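Local coordinates for protein cellobiose 2-epimerase (Caldibacillus thermoamylovorans, PDB 5ZHB) that catalyses the epimerisation of cellobiose at C2 of its reducing-end glucose, probably within the pocket of an (alpha/alpha)6 barrel, at residues T185-L190 with D248-W253; Q229-N234 with I240-Y245. All coordinates share one frame; numbering follows the deposited sequence.

Contact 1 of 2, residues T185-L190 with D248-W253; sequences THLHVL and DIEASW
Leu187 and His188 of helix 183-199 meet Glu250 and Ala251 of helix 245-262, a small and fully buried meeting that illustrates how neighbouring helices of a barrel can touch through few atoms. The short helical segments run in nearly the same direction, 29° apart, with axes 10.9 Å from each other at closest approach, so Leu187 and Glu250 reach across the gap between the axes. Leu187 is the side chain to follow. Its CB points toward the other helix, and with CG anti to the backbone N (chi1 178°) the branch point continues outward. CG itself stands 4.3 Å above the plane of the neighbouring His188 ring, displaced toward the rim. At the fork the two methyls part company: CD1 rests against Ala251, 3.9 Å from its CB, while CD2 meets the carboxylate of Glu250, with OE1 at 3.6 Å. With an alanine at Leu187 both methyls are gone, which would probably open a gap beside Ala251 CB and leave Glu250 OE1 without this apolar neighbour. Glu250 reaches across as an extended chain, and OE2, already hydrogen-bonded outside the two segments, approaches the imidazole edge near the ring plane, 3.6 Å from His188 CE1. The carboxylate is turned 65° out of that plane. At the neighbouring ring atom, His188 ND1 is hydrogen-bonded to Glu191 OE1 of the same helix, which helps fix the imidazole's rotation. Tyr375, from helix 375-387, touches both His188 and Glu250. No hydrogen bond crosses between the segments: His188 NE2 and Glu250 OE2 remain 4.2 Å apart. An acid oxygen at an imidazole edge, in the inner helix layer of the (alpha/alpha)6 barrel, implies that His188 and Glu250, which also touches His376, probably line the sugar pocket, as in related cellobiose 2-epimerases.

Contact 2 of 2, residues Q229-N234 with I240-Y245; sequences QVFFNN and IDLKSY
Val230 carries CG1 anti to the backbone N (chi1 -178°), and Leu242 does the same with CG (chi1 177°); these two torsions set the branches of both residues against each other where the residue before strand 231-232 meets strand 242-244. The outcome is an oblique crossing in which Val230 CG1 lies 4.1 Å from Leu242 CD2. The other valine methyl, CG2, packs instead on the backbone, 3.4 Å from Leu242 O. Phe231 completes the apolar cluster: its CE2 comes to 3.9 Å from Leu242 CD2, and farther round the ring CD2 lies 4.3 Å from Ile240 CG1. Within its own segment the same ring is overlaid by Val230 CG1, 3.7 Å above the plane and over the ring centre, so that this one methyl touches both an aromatic face and a leucine branch. Thr182 and Met171 also border the ring, while Leu242 leans on Glu294 and Glu296 of strand 294-296.

No hydrogen bond joins the two segments, and the contact is mainly apolar packing; just beyond them Phe231 is backbone-bonded to Ile239. Strand 231-232 pairs with strand 181-182 and strand 242-244 with strand 294-296, placing them in separate sheets. Ile240 N is buried here without a partner in the model. Next to it, Asp241 centres an inverse gamma turn and forms a salt bridge with Lys243, NZ to OD1 3.4 Å, whose hydrogen bond is weak. Apolar packing between two small sheets in this way belongs to the connection from outer helix 203-220 to inner helix 245-262, one of the links between successive helices of an (alpha/alpha)6 barrel.

Contact 2 is nested along the chain within the loop closed by contact 1, and strand 242-244 runs straight into helix 245-262, which supplies one side of contact 1. The two centres lie about 14 Å apart. Two hydrogen bonds tie the levels together: a backbone one between Val230 and Met183, at the start of helix 183-199, and one from Leu228 N, just before 229-234, to the Asp248 side chain. At the junction, Ser244 OG bonds His247 ND1. With its centre about 8 Å from the chain centre, contact 1 joins two helices of the barrel's inner layer, consistent with a place near the sugar pocket; contact 2, about 18 Å out, lies in the outlying connection.

Contact 1 of 2, residues T185-L190 with D248-W253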
ATOM      1  N   THR A 185      -1.470   5.181   8.682  1.00 18.86           N
ATOM      2  CA  THR A 185      -2.763   5.688   8.222  1.00 18.46           C
ATOM      3  C   THR A 185      -2.587   6.964   7.404  1.00 19.15           C
ATOM      4  O   THR A 185      -3.171   7.098   6.343  1.00 18.70           O
ATOM      5  CB  THR A 185      -3.705   5.915   9.410  1.00 20.70           C
ATOM      6  OG1 THR A 185      -3.963   4.639   9.984  1.00 20.71           O
ATOM      7  CG2 THR A 185      -5.027   6.527   8.982  1.00 22.95           C
ATOM      8  N   HIS A 186      -1.717   7.881   7.872  1.00 18.38           N
ATOM      9  CA  HIS A 186      -1.445   9.121   7.167  1.00 20.02           C
ATOM     10  C   HIS A 186      -0.857   8.853   5.782  1.00 19.03           C
ATOM     11  O   HIS A 186      -1.203   9.534   4.811  1.00 20.09           O
ATOM     12  CB  HIS A 186      -0.582  10.016   8.073  1.00 22.44           C
ATOM     13  CG  HIS A 186      -1.410  10.595   9.184  1.00 24.51           C
ATOM     14  ND1 HIS A 186      -1.688   9.897  10.340  1.00 23.79           N
ATOM     15  CD2 HIS A 186      -2.058  11.794   9.291  1.00 25.24           C
ATOM     16  CE1 HIS A 186      -2.481  10.650  11.119  1.00 24.57           C
ATOM     17  NE2 HIS A 186      -2.722  11.810  10.507  1.00 23.59           N
ATOM     18  N   LEU A 187       0.007   7.833   5.673  1.00 19.70           N
ATOM     19  CA  LEU A 187       0.642   7.555   4.382  1.00 20.12           C
ATOM     20  C   LEU A 187      -0.419   7.181   3.351  1.00 18.41           C
ATOM     21  O   LEU A 187      -0.415   7.686   2.211  1.00 19.92           O
ATOM     22  CB  LEU A 187       1.702   6.459   4.550  1.00 19.28           C
ATOM     23  CG  LEU A 187       2.441   6.008   3.278  1.00 19.57           C
ATOM     24  CD1 LEU A 187       3.088   7.175   2.588  1.00 20.70           C
ATOM     25  CD2 LEU A 187       3.467   4.943   3.564  1.00 21.44           C
ATOM     26  N   HIS A 188      -1.304   6.238   3.738  1.00 18.18           N
ATOM     27  CA  HIS A 188      -2.301   5.710   2.805  1.00 17.57           C
ATOM     28  C   HIS A 188      -3.425   6.717   2.557  1.00 18.69           C
ATOM     29  O   HIS A 188      -4.015   6.702   1.480  1.00 17.66           O
ATOM     30  CB  HIS A 188      -2.686   4.269   3.158  1.00 17.98           C
ATOM     31  CG  HIS A 188      -1.491   3.396   3.021  1.00 18.38           C
ATOM     32  ND1 HIS A 188      -0.959   3.074   1.785  1.00 19.33           N
ATOM     33  CD2 HIS A 188      -0.634   2.911   3.919  1.00 19.89           C
ATOM     34  CE1 HIS A 188       0.140   2.352   1.979  1.00 19.82           C
ATOM     35  NE2 HIS A 188       0.363   2.258   3.243  1.00 18.11           N
ATOM     36  N   VAL A 189      -3.694   7.627   3.500  1.00 18.52           N
ATOM     37  CA  VAL A 189      -4.583   8.725   3.178  1.00 20.01           C
ATOM     38  C   VAL A 189      -3.933   9.578   2.082  1.00 20.51           C
ATOM     39  O   VAL A 189      -4.580   9.927   1.104  1.00 19.15           O
ATOM     40  CB  VAL A 189      -4.991   9.553   4.407  1.00 20.50           C
ATOM     41  CG1 VAL A 189      -5.761  10.815   4.013  1.00 21.91           C
ATOM     42  CG2 VAL A 189      -5.805   8.699   5.366  1.00 21.76           C
ATOM     43  N   LEU A 190      -2.652   9.927   2.250  1.00 21.76           N
ATOM     44  CA  LEU A 190      -1.954  10.719   1.231  1.00 22.22           C
ATOM     45  C   LEU A 190      -1.948  10.011  -0.127  1.00 20.17           C
ATOM     46  O   LEU A 190      -2.232  10.611  -1.160  1.00 20.83           O
ATOM     47  CB  LEU A 190      -0.550  11.018   1.748  1.00 20.88           C
ATOM     48  CG  LEU A 190       0.370  11.787   0.794  1.00 21.89           C
ATOM     49  CD1 LEU A 190      -0.172  13.162   0.431  1.00 22.66           C
ATOM     50  CD2 LEU A 190       1.685  11.936   1.487  1.00 23.68           C
ATOM     51  N   ASP A 248       9.541   3.802   4.932  1.00 21.20           N
ATOM     52  CA  ASP A 248      10.290   5.002   4.559  1.00 20.02           C
ATOM     53  C   ASP A 248      10.469   5.122   3.053  1.00 19.80           C
ATOM     54  O   ASP A 248      10.230   6.165   2.475  1.00 19.04           O
ATOM     55  CB  ASP A 248      11.610   5.018   5.308  1.00 22.51           C
ATOM     56  CG  ASP A 248      11.487   5.352   6.785  1.00 24.54           C
ATOM     57  OD1 ASP A 248      10.450   4.985   7.384  1.00 22.21           O
ATOM     58  OD2 ASP A 248      12.415   5.982   7.324  1.00 26.83           O
ATOM     59  N   ILE A 249      10.954   4.050   2.408  1.00 20.89           N
ATOM     60  CA  ILE A 249      11.306   4.134   1.010  1.00 20.19           C
ATOM     61  C   ILE A 249      10.036   4.208   0.164  1.00 19.66           C
ATOM     62  O   ILE A 249      10.004   4.896  -0.858  1.00 21.81           O
ATOM     63  CB  ILE A 249      12.282   3.005   0.615  1.00 21.43           C
ATOM     64  CG1 ILE A 249      12.873   3.252  -0.758  1.00 22.28           C
ATOM     65  CG2 ILE A 249      11.659   1.604   0.727  1.00 22.24           C
ATOM     66  CD1 ILE A 249      13.577   4.594  -0.889  1.00 21.14           C
ATOM     67  N   GLU A 250       8.965   3.541   0.621  1.00 18.81           N
ATOM     68  CA  GLU A 250       7.659   3.701   0.009  1.00 17.72           C
ATOM     69  C   GLU A 250       7.202   5.159   0.095  1.00 17.38           C
ATOM     70  O   GLU A 250       6.801   5.726  -0.909  1.00 17.93           O
ATOM     71  CB  GLU A 250       6.675   2.783   0.742  1.00 19.86           C
ATOM     72  CG  GLU A 250       5.254   2.858   0.182  1.00 20.01           C
ATOM     73  CD  GLU A 250       4.250   2.000   0.956  1.00 21.66           C
ATOM     74  OE1 GLU A 250       4.475   1.742   2.164  1.00 20.92           O
ATOM     75  OE2 GLU A 250       3.249   1.572   0.336  1.00 22.96           O
ATOM     76  N   ALA A 251       7.232   5.736   1.300  1.00 18.81           N
ATOM     77  CA  ALA A 251       6.814   7.110   1.521  1.00 21.61           C
ATOM     78  C   ALA A 251       7.600   8.090   0.652  1.00 21.57           C
ATOM     79  O   ALA A 251       7.023   9.026   0.104  1.00 21.75           O
ATOM     80  CB  ALA A 251       6.996   7.467   2.978  1.00 25.76           C
ATOM     81  N   SER A 252       8.913   7.841   0.518  1.00 22.07           N
ATOM     82  CA  SER A 252       9.752   8.687  -0.320  1.00 20.88           C
ATOM     83  C   SER A 252       9.083   8.914  -1.666  1.00 22.10           C
ATOM     84  O   SER A 252       8.900  10.048  -2.070  1.00 22.14           O
ATOM     85  CB  SER A 252      11.130   8.111  -0.483  1.00 23.78           C
ATOM     86  OG  SER A 252      11.892   8.865  -1.409  1.00 26.39           O
ATOM     87  N   TRP A 253       8.706   7.845  -2.381  1.00 20.47           N
ATOM     88  CA  TRP A 253       8.229   8.034  -3.738  1.00 18.71           C
ATOM     89  C   TRP A 253       6.737   8.352  -3.793  1.00 19.56           C
ATOM     90  O   TRP A 253       6.314   9.066  -4.703  1.00 19.27           O
ATOM     91  CB  TRP A 253       8.600   6.852  -4.631  1.00 22.10           C
ATOM     92  CG  TRP A 253       7.778   5.604  -4.477  1.00 20.00           C
ATOM     93  CD1 TRP A 253       8.038   4.546  -3.667  1.00 19.64           C
ATOM     94  CD2 TRP A 253       6.590   5.265  -5.212  1.00 18.28           C
ATOM     95  NE1 TRP A 253       7.060   3.597  -3.795  1.00 18.91           N
ATOM     96  CE2 TRP A 253       6.175   4.000  -4.751  1.00 19.11           C
ATOM     97  CE3 TRP A 253       5.841   5.892  -6.204  1.00 21.36           C
ATOM     98  CZ2 TRP A 253       5.052   3.362  -5.267  1.00 21.30           C
ATOM     99  CZ3 TRP A 253       4.715   5.268  -6.706  1.00 20.49           C
ATOM    100  CH2 TRP A 253       4.358   3.996  -6.271  1.00 21.04           C
TER

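Contact 2 of 2, residues Q229-N234 with I240-Y245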
ATOM      1  N   GLN A 229       9.199   8.371  11.824  1.00 24.57           N
ATOM      2  CA  GLN A 229       8.712   7.759  13.051  1.00 25.65           C
ATOM      3  C   GLN A 229       7.352   7.121  12.739  1.00 25.33           C
ATOM      4  O   GLN A 229       6.704   7.494  11.771  1.00 25.96           O
ATOM      5  CB  GLN A 229       8.694   8.825  14.156  1.00 27.82           C
ATOM      6  CG  GLN A 229      10.057   9.499  14.354  1.00 30.70           C
ATOM      7  CD  GLN A 229       9.971  10.822  15.096  1.00 37.17           C
ATOM      8  OE1 GLN A 229      10.321  10.898  16.276  1.00 40.83           O
ATOM      9  NE2 GLN A 229       9.484  11.868  14.437  1.00 35.69           N
ATOM     10  N   VAL A 230       6.931   6.186  13.583  1.00 25.95           N
ATOM     11  CA  VAL A 230       5.885   5.238  13.222  1.00 27.52           C
ATOM     12  C   VAL A 230       4.612   5.454  14.041  1.00 24.94           C
ATOM     13  O   VAL A 230       3.536   5.470  13.465  1.00 24.68           O
ATOM     14  CB  VAL A 230       6.410   3.803  13.287  1.00 30.42           C
ATOM     15  CG1 VAL A 230       5.350   2.783  12.853  1.00 30.57           C
ATOM     16  CG2 VAL A 230       7.650   3.666  12.409  1.00 30.67           C
ATOM     17  N   PHE A 231       4.730   5.612  15.364  1.00 26.18           N
ATOM     18  CA  PHE A 231       3.590   5.665  16.273  1.00 25.32           C
ATOM     19  C   PHE A 231       3.738   6.875  17.192  1.00 31.01           C
ATOM     20  O   PHE A 231       4.843   7.146  17.682  1.00 30.50           O
ATOM     21  CB  PHE A 231       3.549   4.396  17.119  1.00 27.90           C
ATOM     22  CG  PHE A 231       3.300   3.112  16.351  1.00 26.98           C
ATOM     23  CD1 PHE A 231       2.165   2.982  15.562  1.00 29.94           C
ATOM     24  CD2 PHE A 231       4.185   2.040  16.435  1.00 29.70           C
ATOM     25  CE1 PHE A 231       1.926   1.808  14.870  1.00 27.21           C
ATOM     26  CE2 PHE A 231       3.940   0.861  15.734  1.00 30.65           C
ATOM     27  CZ  PHE A 231       2.808   0.760  14.947  1.00 30.02           C
ATOM     28  N   PHE A 232       2.630   7.599  17.368  1.00 27.89           N
ATOM     29  CA  PHE A 232       2.602   8.881  18.052  1.00 29.69           C
ATOM     30  C   PHE A 232       1.460   8.901  19.065  1.00 34.80           C
ATOM     31  O   PHE A 232       0.465   8.178  18.925  1.00 31.67           O
ATOM     32  CB  PHE A 232       2.333  10.025  17.072  1.00 29.05           C
ATOM     33  CG  PHE A 232       3.325  10.028  15.920  1.00 31.20           C
ATOM     34  CD1 PHE A 232       3.124   9.210  14.814  1.00 28.34           C
ATOM     35  CD2 PHE A 232       4.495  10.783  15.989  1.00 30.14           C
ATOM     36  CE1 PHE A 232       4.069   9.144  13.802  1.00 29.62           C
ATOM     37  CE2 PHE A 232       5.432  10.725  14.974  1.00 29.19           C
ATOM     38  CZ  PHE A 232       5.212   9.916  13.876  1.00 32.27           C
ATOM     39  N   ASN A 233       1.633   9.778  20.065  1.00 34.51           N
ATOM     40  CA  ASN A 233       0.566  10.201  20.948  1.00 37.39           C
ATOM     41  C   ASN A 233      -0.179  11.364  20.289  1.00 36.28           C
ATOM     42  O   ASN A 233       0.179  11.804  19.195  1.00 35.61           O
ATOM     43  CB  ASN A 233       1.135  10.486  22.340  1.00 40.72           C
ATOM     44  CG  ASN A 233       2.000  11.724  22.413  1.00 38.15           C
ATOM     45  OD1 ASN A 233       1.936  12.605  21.550  1.00 40.96           O
ATOM     46  ND2 ASN A 233       2.780  11.842  23.480  1.00 42.74           N
ATOM     47  N   ASN A 234      -1.198  11.893  20.982  1.00 35.75           N
ATOM     48  CA  ASN A 234      -2.037  12.951  20.449  1.00 37.16           C
ATOM     49  C   ASN A 234      -1.291  14.273  20.295  1.00 38.15           C
ATOM     50  O   ASN A 234      -1.823  15.195  19.686  1.00 41.18           O
ATOM     51  CB  ASN A 234      -3.278  13.151  21.311  1.00 45.80           C
ATOM     52  CG  ASN A 234      -4.386  12.234  20.859  1.00 51.03           C
ATOM     53  OD1 ASN A 234      -4.734  12.222  19.666  1.00 46.95           O
ATOM     54  ND2 ASN A 234      -4.921  11.446  21.778  1.00 53.30           N
ATOM     55  N   ILE A 240       7.513   5.162  20.297  1.00 38.84           N
ATOM     56  CA  ILE A 240       8.241   3.904  20.211  1.00 43.18           C
ATOM     57  C   ILE A 240       9.510   4.145  19.396  1.00 36.14           C
ATOM     58  O   ILE A 240       9.525   4.935  18.454  1.00 32.23           O
ATOM     59  CB  ILE A 240       7.398   2.766  19.586  1.00 49.06           C
ATOM     60  CG1 ILE A 240       6.054   2.569  20.287  1.00 57.46           C
ATOM     61  CG2 ILE A 240       8.185   1.448  19.560  1.00 52.28           C
ATOM     62  CD1 ILE A 240       6.136   1.906  21.655  1.00 56.83           C
ATOM     63  N   ASP A 241      10.583   3.458  19.788  1.00 34.03           N
ATOM     64  CA  ASP A 241      11.823   3.511  19.031  1.00 37.93           C
ATOM     65  C   ASP A 241      11.750   2.450  17.928  1.00 32.25           C
ATOM     66  O   ASP A 241      12.172   1.323  18.158  1.00 31.71           O
ATOM     67  CB  ASP A 241      13.019   3.283  19.943  1.00 39.29           C
ATOM     68  CG  ASP A 241      14.350   3.198  19.211  1.00 41.38           C
ATOM     69  OD1 ASP A 241      14.406   3.677  18.061  1.00 43.56           O
ATOM     70  OD2 ASP A 241      15.293   2.603  19.781  1.00 49.68           O
ATOM     71  N   LEU A 242      11.148   2.798  16.777  1.00 31.94           N
ATOM     72  CA  LEU A 242      10.897   1.826  15.706  1.00 29.79           C
ATOM     73  C   LEU A 242      11.159   2.476  14.358  1.00 26.32           C
ATOM     74  O   LEU A 242      10.668   3.551  14.059  1.00 30.23           O
ATOM     75  CB  LEU A 242       9.469   1.282  15.747  1.00 32.28           C
ATOM     76  CG  LEU A 242       9.058   0.300  14.631  1.00 33.30           C
ATOM     77  CD1 LEU A 242       9.877  -0.959  14.615  1.00 32.03           C
ATOM     78  CD2 LEU A 242       7.586  -0.046  14.786  1.00 33.50           C
ATOM     79  N   LYS A 243      11.964   1.809  13.544  1.00 28.25           N
ATOM     80  CA  LYS A 243      12.191   2.224  12.176  1.00 28.13           C
ATOM     81  C   LYS A 243      11.726   1.099  11.264  1.00 25.85           C
ATOM     82  O   LYS A 243      12.107  -0.036  11.496  1.00 25.26           O
ATOM     83  CB  LYS A 243      13.681   2.410  11.888  1.00 30.96           C
ATOM     84  CG  LYS A 243      14.274   3.690  12.415  1.00 36.17           C
ATOM     85  CD  LYS A 243      14.896   3.608  13.784  1.00 42.96           C
ATOM     86  CE  LYS A 243      15.654   4.894  14.024  1.00 47.63           C
ATOM     87  NZ  LYS A 243      16.154   4.915  15.394  1.00 53.40           N
ATOM     88  N   SER A 244      10.935   1.458  10.249  1.00 24.87           N
ATOM     89  CA  SER A 244      10.364   0.516   9.306  1.00 25.94           C
ATOM     90  C   SER A 244      10.850   0.909   7.920  1.00 22.51           C
ATOM     91  O   SER A 244      10.409   1.925   7.369  1.00 24.20           O
ATOM     92  CB  SER A 244       8.849   0.510   9.409  1.00 28.78           C
ATOM     93  OG  SER A 244       8.296  -0.413   8.484  1.00 26.90           O
ATOM     94  N   TYR A 245      11.849   0.164   7.428  1.00 22.48           N
ATOM     95  CA  TYR A 245      12.652   0.582   6.294  1.00 21.81           C
ATOM     96  C   TYR A 245      11.762   0.645   5.071  1.00 21.35           C
ATOM     97  O   TYR A 245      11.897   1.512   4.199  1.00 21.03           O
ATOM     98  CB  TYR A 245      13.816  -0.393   6.061  1.00 25.18           C
ATOM     99  CG  TYR A 245      14.803  -0.512   7.221  1.00 26.95           C
ATOM    100  CD1 TYR A 245      15.695   0.520   7.534  1.00 26.84           C
ATOM    101  CD2 TYR A 245      14.881  -1.676   7.976  1.00 28.43           C
ATOM    102  CE1 TYR A 245      16.617   0.391   8.568  1.00 29.32           C
ATOM    103  CE2 TYR A 245      15.772  -1.806   9.032  1.00 30.39           C
ATOM    104  CZ  TYR A 245      16.656  -0.772   9.323  1.00 33.63           C
ATOM    105  OH  TYR A 245      17.519  -0.944  10.369  1.00 30.70           O
TER